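PDB 3GG8: pyruvate kinase from Toxoplasma gondii, which catalyses the last step of glycolysis, the transfer of a phosphoryl group from phosphoenolpyruvate to ADP, giving pyruvate and ATP. Local coordinates for residues C[292-295]-C[296-300]. Residues are numbered along the deposited sequence; the frame is centred on the assembly and turned at random.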
loop_
_atom_site.group_PDB
_atom_site.type_symbol
_atom_site.label_atom_id
_atom_site.label_comp_id
_atom_site.label_asym_id
_atom_site.label_seq_id
_atom_site.Cartn_x
_atom_site.Cartn_y
_atom_site.Cartn_z
ATOM N N PHE C 292 7.922 -25.830 15.769
ATOM C CA PHE C 292 8.355 -24.477 15.468
ATOM C C PHE C 292 7.219 -23.699 14.771
ATOM O O PHE C 292 7.032 -22.506 15.034
ATOM C CB PHE C 292 9.642 -24.495 14.652
ATOM C CG PHE C 292 9.422 -24.733 13.208
ATOM C CD1 PHE C 292 9.122 -23.671 12.361
ATOM C CD2 PHE C 292 9.501 -26.012 12.687
ATOM C CE1 PHE C 292 8.885 -23.883 11.012
ATOM C CE2 PHE C 292 9.269 -26.243 11.318
ATOM C CZ PHE C 292 8.964 -25.175 10.487
ATOM N N LEU C 293 6.464 -24.387 13.907
ATOM C CA LEU C 293 5.252 -23.829 13.282
ATOM C C LEU C 293 4.197 -23.424 14.326
ATOM O O LEU C 293 3.703 -22.287 14.321
ATOM C CB LEU C 293 4.639 -24.831 12.299
ATOM C CG LEU C 293 5.282 -25.028 10.931
ATOM C CD1 LEU C 293 4.645 -26.219 10.228
ATOM C CD2 LEU C 293 5.169 -23.772 10.053
ATOM N N ALA C 294 3.869 -24.356 15.224
ATOM C CA ALA C 294 2.968 -24.097 16.349
ATOM C C ALA C 294 3.399 -22.887 17.186
ATOM O O ALA C 294 2.568 -22.032 17.503
ATOM C CB ALA C 294 2.825 -25.339 17.222
ATOM N N GLN C 295 4.685 -22.802 17.535
ATOM C CA GLN C 295 5.180 -21.659 18.326
ATOM C C GLN C 295 4.859 -20.345 17.607
ATOM O O GLN C 295 4.255 -19.438 18.197
ATOM C CB GLN C 295 6.696 -21.757 18.578
ATOM C CG GLN C 295 7.341 -20.437 19.020
ATOM C CD GLN C 295 8.788 -20.581 19.408
ATOM O OE1 GLN C 295 9.181 -21.582 20.019
ATOM N NE2 GLN C 295 9.599 -19.575 19.071
ATOM N N LYS C 296 5.268 -20.270 16.336
ATOM C CA LYS C 296 5.079 -19.100 15.491
ATOM C C LYS C 296 3.637 -18.666 15.423
ATOM O O LYS C 296 3.336 -17.476 15.562
ATOM C CB LYS C 296 5.544 -19.389 14.059
ATOM C CG LYS C 296 6.974 -19.020 13.816
ATOM C CD LYS C 296 7.369 -19.190 12.323
ATOM C CE LYS C 296 8.600 -18.318 11.984
ATOM N NZ LYS C 296 9.766 -18.529 12.937
ATOM N N MET C 297 2.767 -19.644 15.175
ATOM C CA MET C 297 1.327 -19.449 15.087
ATOM C C MET C 297 0.742 -18.938 16.394
ATOM O O MET C 297 -0.079 -18.033 16.378
ATOM C CB MET C 297 0.641 -20.753 14.632
ATOM C CG MET C 297 -0.903 -20.845 14.763
ATOM S SD MET C 297 -1.568 -21.703 16.234
ATOM C CE MET C 297 -0.934 -23.368 16.084
ATOM N N MET C 298 1.166 -19.512 17.513
ATOM C CA MET C 298 0.617 -19.150 18.820
ATOM C C MET C 298 1.077 -17.773 19.285
ATOM O O MET C 298 0.349 -17.075 20.001
ATOM C CB MET C 298 0.975 -20.197 19.868
ATOM C CG MET C 298 0.081 -21.435 19.842
ATOM S SD MET C 298 0.420 -22.563 21.210
ATOM C CE MET C 298 2.034 -23.192 20.711
ATOM N N ILE C 299 2.297 -17.400 18.902
ATOM C CA ILE C 299 2.844 -16.090 19.244
ATOM C C ILE C 299 2.096 -15.038 18.419
ATOM O O ILE C 299 1.655 -14.022 18.953
ATOM C CB ILE C 299 4.396 -16.024 19.055
ATOM C CG1 ILE C 299 5.105 -16.798 20.175
ATOM C CG2 ILE C 299 4.890 -14.591 19.067
ATOM C CD1 ILE C 299 6.608 -17.012 19.959
ATOM N N ALA C 300 1.913 -15.314 17.136
ATOM C CA ALA C 300 1.213 -14.394 16.245
ATOM C C ALA C 300 -0.205 -14.099 16.750
ATOM O O ALA C 300 -0.618 -12.946 16.807
ATOM C CB ALA C 300 1.188 -14.948 14.845
#
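Gln295 and Ile299, one helical turn apart, send their side chains side by side in the same direction, and CD1 of Ile299 rests 3.6 Å from CG of Gln295. CG of Gln295 lies opposite the backbone N (chi1 163°) and the chain runs on extended, which lays its methylenes beside the isoleucine and carries the amide deeper. There, inside the protein, OE1 accepts a hydrogen bond from Arg279 and NE2 donates one to Asp339. Ile299, wholly apolar, suits a face packed on Ile277, Val309 and Thr311 of two barrel strands.

Round the helix, the small methyl of Ala294 leaves room for two flexible, unbranched methionines to bring their terminal methyls back along the helix. The CE of Met298 comes within 4.2 Å of Ala294 CB, while that of Met297 stays a little farther off, at 4.4 Å. Met298 is bent at its last torsion (chi3 -70°), which turns its methyl back over the alanine carbonyl; Leu262 touches both Ala294 and Met298. Lys296 leads its long chain away from the preceding turn to a salt bridge with Asp339, so one carboxylate receives both this ammonium and the glutamine amide.

Successive i to i+4 bonds hold the turn, such as Met297 N to Leu293 O at 2.9 Å. Particular to this tetramer, Phe292, Leu293, Lys296 and Met297 pack against a second subunit. The flank laid on strands 275-278 and 309-312 is that of an outer helix in a (beta/alpha)8 barrel, the TIM-barrel domain of pyruvate kinase.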